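Glutathione peroxidase (Hypocrea jecorina, PDB 6VPD) probably reduces hydroperoxides to alcohols at the expense of thioredoxin, as a peroxidase of the glutathione peroxidase family. Local coordinates at residues P133-K136 and W137-E141; G168-A171 and S172-P176. One frame throughout, in Å; residues are numbered along the deposited sequence.

From the N terminus, the chain builds the strands 51-58 and 85-92 of the central mixed sheet before it reaches interaction 1, which spans two consecutive turns of the helix 133-141 and therefore closes only local loops. Interaction 2 follows in series, after strand 157-160, and takes in the end of strand 166-170, outermost in this chain's sheet; it turns the chain out of that strand toward the helix 176-188. The two neither nest nor cross. Their centres lie about 17 Å apart, yet they meet directly where R169 NH1 packs 4.1 Å from K139 CA, so the helix before the last two strands touches the strand that leads into the turn.

Interaction 1. Residues P133-K136 and W137-E141; sequences PLYK and WLKKE
L138 lays its methyl CD1 over one face of the Y135 ring, 4.2 Å from the ring centroid and only 12° off the normal, which is the geometry of a CH-pi contact. L138 CG stands beside its own backbone N (chi1 -74°), and its CD1 branch reaches the middle of the ring rather than the rim. In the next hollow sits L134 CD1, 4.2 Å from L138 CG and 4.3 Å from W137 CE3, a bump shared by the leucine branch point and the benzo part of the indole. One turn on, E141 CG lies 3.4 Å above the indole plane of W137, offset toward its rim. The aliphatic chain of K139, bent at chi2 and chi3, folds back along the Y135 backbone, with CD at the edge of the tyrosine ring; its NZ goes on to bond V126 O. Beneath these contacts run i to i+4 bonds, among them L138 N to L134 O (2.9 Å, 170°), which lies in the carbonyl plane; K140 N to K136 O is weak at 3.3 Å. Outward, L138 packs on V54, F158 and I160 and Y135 on V54 and N56, while W137 meets F32. This is an amphipathic alpha-helix packed by its apolar side on the central sheet of a thioredoxin fold, with K136 and K140 on its exposed side.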
loop_
_atom_site.group_PDB
_atom_site.type_symbol
_atom_site.label_atom_id
_atom_site.label_comp_id
_atom_site.label_asym_id
_atom_site.label_seq_id
_atom_site.Cartn_x
_atom_site.Cartn_y
_atom_site.Cartn_z
ATOM N N PRO A 133 17.730 -14.176 5.733
ATOM C CA PRO A 133 18.910 -13.384 5.331
ATOM C C PRO A 133 18.775 -12.748 3.964
ATOM O O PRO A 133 19.244 -11.621 3.771
ATOM C CB PRO A 133 20.059 -14.409 5.367
ATOM C CG PRO A 133 19.621 -15.424 6.371
ATOM C CD PRO A 133 18.102 -15.496 6.280
ATOM N N LEU A 134 18.125 -13.427 3.013
ATOM C CA LEU A 134 17.899 -12.832 1.697
ATOM C C LEU A 134 17.196 -11.477 1.800
ATOM O O LEU A 134 17.614 -10.500 1.168
ATOM C CB LEU A 134 17.085 -13.784 0.825
ATOM C CG LEU A 134 16.674 -13.111 -0.493
ATOM C CD1 LEU A 134 17.898 -12.728 -1.358
ATOM C CD2 LEU A 134 15.643 -13.924 -1.275
ATOM N N TYR A 135 16.110 -11.406 2.580
ATOM C CA TYR A 135 15.367 -10.154 2.693
ATOM C C TYR A 135 16.119 -9.102 3.493
ATOM O O TYR A 135 15.945 -7.903 3.238
ATOM C CB TYR A 135 13.989 -10.396 3.306
ATOM C CG TYR A 135 12.984 -10.603 2.221
ATOM C CD1 TYR A 135 12.324 -9.533 1.666
ATOM C CD2 TYR A 135 12.765 -11.864 1.688
ATOM C CE1 TYR A 135 11.428 -9.704 0.640
ATOM C CE2 TYR A 135 11.865 -12.050 0.646
ATOM C CZ TYR A 135 11.197 -10.962 0.133
ATOM O OH TYR A 135 10.307 -11.125 -0.895
ATOM N N LYS A 136 16.948 -9.505 4.461
ATOM C CA LYS A 136 17.814 -8.518 5.095
ATOM C C LYS A 136 18.718 -7.850 4.060
ATOM O O LYS A 136 18.908 -6.627 4.078
ATOM C CB LYS A 136 18.626 -9.172 6.208
ATOM C CG LYS A 136 17.785 -9.535 7.429
ATOM C CD LYS A 136 18.642 -9.998 8.593
ATOM C CE LYS A 136 17.756 -10.585 9.720
ATOM N NZ LYS A 136 18.552 -11.044 10.896
ATOM N N TRP A 137 19.229 -8.628 3.107
ATOM C CA TRP A 137 20.066 -8.062 2.057
ATOM C C TRP A 137 19.255 -7.194 1.094
ATOM O O TRP A 137 19.647 -6.057 0.801
ATOM C CB TRP A 137 20.779 -9.191 1.318
ATOM C CG TRP A 137 21.666 -8.741 0.210
ATOM C CD1 TRP A 137 22.945 -8.263 0.318
ATOM C CD2 TRP A 137 21.354 -8.750 -1.188
ATOM N NE1 TRP A 137 23.444 -7.980 -0.927
ATOM C CE2 TRP A 137 22.486 -8.267 -1.870
ATOM C CE3 TRP A 137 20.236 -9.139 -1.929
ATOM C CZ2 TRP A 137 22.525 -8.151 -3.256
ATOM C CZ3 TRP A 137 20.269 -9.003 -3.296
ATOM C CH2 TRP A 137 21.402 -8.518 -3.946
ATOM N N LEU A 138 18.125 -7.717 0.578
ATOM C CA LEU A 138 17.291 -6.944 -0.347
ATOM C C LEU A 138 16.913 -5.579 0.227
ATOM O O LEU A 138 16.890 -4.580 -0.493
ATOM C CB LEU A 138 16.013 -7.717 -0.698
ATOM C CG LEU A 138 16.120 -8.908 -1.657
ATOM C CD1 LEU A 138 14.763 -9.536 -1.877
ATOM C CD2 LEU A 138 16.750 -8.538 -2.980
ATOM N N LYS A 139 16.624 -5.519 1.528
ATOM C CA LYS A 139 16.115 -4.286 2.124
ATOM C C LYS A 139 17.210 -3.227 2.263
ATOM O O LYS A 139 16.986 -2.062 1.915
ATOM C CB LYS A 139 15.454 -4.614 3.468
ATOM C CG LYS A 139 14.003 -5.148 3.323
ATOM C CD LYS A 139 13.638 -6.205 4.357
ATOM C CE LYS A 139 13.549 -5.663 5.752
ATOM N NZ LYS A 139 13.701 -6.755 6.739
ATOM N N LYS A 140 18.399 -3.614 2.755
ATOM C CA LYS A 140 19.555 -2.718 2.777
ATOM C C LYS A 140 19.939 -2.270 1.379
ATOM O O LYS A 140 20.250 -1.094 1.159
ATOM C CB LYS A 140 20.768 -3.408 3.417
ATOM C CG LYS A 140 20.651 -3.678 4.909
ATOM C CD LYS A 140 20.688 -2.387 5.703
ATOM C CE LYS A 140 20.485 -2.638 7.182
ATOM N NZ LYS A 140 20.280 -1.367 7.926
ATOM N N GLU A 141 19.959 -3.202 0.420
ATOM C CA GLU A 141 20.447 -2.888 -0.924
ATOM C C GLU A 141 19.542 -1.913 -1.661
ATOM O O GLU A 141 20.008 -1.179 -2.537
ATOM C CB GLU A 141 20.604 -4.165 -1.733
ATOM C CG GLU A 141 21.830 -4.952 -1.307
ATOM C CD GLU A 141 23.126 -4.147 -1.462
ATOM O OE1 GLU A 141 23.889 -4.028 -0.474
ATOM O OE2 GLU A 141 23.373 -3.620 -2.578
#

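Interaction 2. Residues G168-A171 and S172-P176; sequences GRWA and STTEP
T174 sends its methyl CG2 to the indole of W170, 3.6 Å from CD1, while T174 CB lies 3.8 Å from W170 CB. The two side chains cross obliquely, and the methyl meets the pyrrole part of the indole from neither a clear face nor a clear edge. The methyl gets there because CG2 is anti to the threonine's backbone N, with OG1 (chi1 -58°) turned beside that N. Across the same turn, T174 N donates to A171 O at 3.0 Å, with an N-H...O angle of 154°. The donor lies 59° out of the carbonyl plane and so does not sit on a lone pair. This bond closes a type I beta turn from A171 to T174, in which S172 and T173 occupy the two inner positions. A171 CB approaches T173 OG1 at 3.9 Å. Replacing T174 by a glycine would probably open a gap beside CD1 and CB of W170, where the methyl and CB now pack.

In the second shell, backbone bonding between W170 and K157 fixes the strand end, and the indole packs on L159, I179 and K182. K157 NZ also bonds T174 O, tying the far end of the turn to the neighbouring strand. S172 and T173 pack against E177 and V73 of the second subunit. Chemically, the one hydrogen bond within the two segments is between main-chain atoms and the side chains add apolar methyl-indole packing, while the lysine K157 holds the far end of the turn from outside; the shape of this turn at the subunit contact therefore rests mainly on the backbone.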
loop_
_atom_site.group_PDB
_atom_site.type_symbol
_atom_site.label_atom_id
_atom_site.label_comp_id
_atom_site.label_asym_id
_atom_site.label_seq_id
_atom_site.Cartn_x
_atom_site.Cartn_y
_atom_site.Cartn_z
ATOM N N GLY A 168 15.537 -2.454 -8.611
ATOM C CA GLY A 168 14.241 -1.811 -8.460
ATOM C C GLY A 168 13.441 -2.314 -7.272
ATOM O O GLY A 168 13.478 -3.502 -6.961
ATOM N N ARG A 169 12.729 -1.428 -6.586
ATOM C CA ARG A 169 11.784 -1.833 -5.558
ATOM C C ARG A 169 10.491 -1.058 -5.744
ATOM O O ARG A 169 10.528 0.163 -5.922
ATOM C CB ARG A 169 12.357 -1.583 -4.174
ATOM C CG ARG A 169 11.393 -1.858 -3.037
ATOM C CD ARG A 169 12.110 -1.695 -1.714
ATOM N NE ARG A 169 11.233 -1.906 -0.585
ATOM C CZ ARG A 169 11.662 -2.029 0.669
ATOM N NH1 ARG A 169 12.969 -1.965 0.952
ATOM N NH2 ARG A 169 10.766 -2.214 1.640
ATOM N N TRP A 170 9.353 -1.750 -5.712
ATOM C CA TRP A 170 8.059 -1.110 -5.923
ATOM C C TRP A 170 7.103 -1.488 -4.811
ATOM O O TRP A 170 7.092 -2.630 -4.353
ATOM C CB TRP A 170 7.443 -1.492 -7.268
ATOM C CG TRP A 170 8.180 -0.924 -8.426
ATOM C CD1 TRP A 170 7.903 0.234 -9.090
ATOM C CD2 TRP A 170 9.336 -1.488 -9.061
ATOM N NE1 TRP A 170 8.816 0.424 -10.100
ATOM C CE2 TRP A 170 9.710 -0.616 -10.096
ATOM C CE3 TRP A 170 10.089 -2.643 -8.849
ATOM C CZ2 TRP A 170 10.796 -0.870 -10.925
ATOM C CZ3 TRP A 170 11.174 -2.886 -9.666
ATOM C CH2 TRP A 170 11.518 -2.006 -10.688
ATOM N N ALA A 171 6.283 -0.531 -4.393
ATOM C CA ALA A 171 5.361 -0.784 -3.297
ATOM C C ALA A 171 4.240 -1.716 -3.747
ATOM O O ALA A 171 4.048 -1.981 -4.937
ATOM C CB ALA A 171 4.791 0.523 -2.769
ATOM N N SER A 172 3.489 -2.221 -2.766
ATOM C CA SER A 172 2.373 -3.121 -3.072
ATOM C C SER A 172 1.337 -2.468 -3.978
ATOM O O SER A 172 0.629 -3.165 -4.714
ATOM C CB SER A 172 1.706 -3.588 -1.779
ATOM O OG SER A 172 1.176 -2.495 -1.042
ATOM N N THR A 173 1.234 -1.139 -3.935
ATOM C CA THR A 173 0.263 -0.384 -4.712
ATOM C C THR A 173 0.683 -0.197 -6.166
ATOM O O THR A 173 -0.139 0.228 -6.988
ATOM C CB THR A 173 0.048 0.987 -4.060
ATOM O OG1 THR A 173 1.283 1.725 -4.075
ATOM C CG2 THR A 173 -0.424 0.825 -2.605
ATOM N N THR A 174 1.943 -0.463 -6.502
ATOM C CA THR A 174 2.378 -0.380 -7.887
ATOM C C THR A 174 1.958 -1.638 -8.637
ATOM O O THR A 174 2.057 -2.764 -8.127
ATOM C CB THR A 174 3.895 -0.196 -7.975
ATOM O OG1 THR A 174 4.287 0.989 -7.273
ATOM C CG2 THR A 174 4.337 -0.083 -9.419
ATOM N N GLU A 175 1.490 -1.446 -9.813
ATOM C CA GLU A 175 0.991 -2.583 -10.570
ATOM C C GLU A 175 2.130 -3.226 -11.360
ATOM O O GLU A 175 2.847 -2.522 -12.093
ATOM C CB GLU A 175 -0.136 -2.150 -11.509
ATOM C CG GLU A 175 0.192 -1.002 -12.480
ATOM C CD GLU A 175 0.367 0.365 -11.806
ATOM O OE1 GLU A 175 0.084 0.494 -10.590
ATOM O OE2 GLU A 175 0.792 1.314 -12.505
ATOM N N PRO A 176 2.318 -4.563 -11.228
ATOM C CA PRO A 176 3.372 -5.273 -11.978
ATOM C C PRO A 176 3.570 -4.828 -13.432
ATOM O O PRO A 176 4.677 -4.933 -13.978
ATOM C CB PRO A 176 2.899 -6.736 -11.915
ATOM C CG PRO A 176 2.099 -6.829 -10.648
ATOM C CD PRO A 176 1.531 -5.466 -10.358
#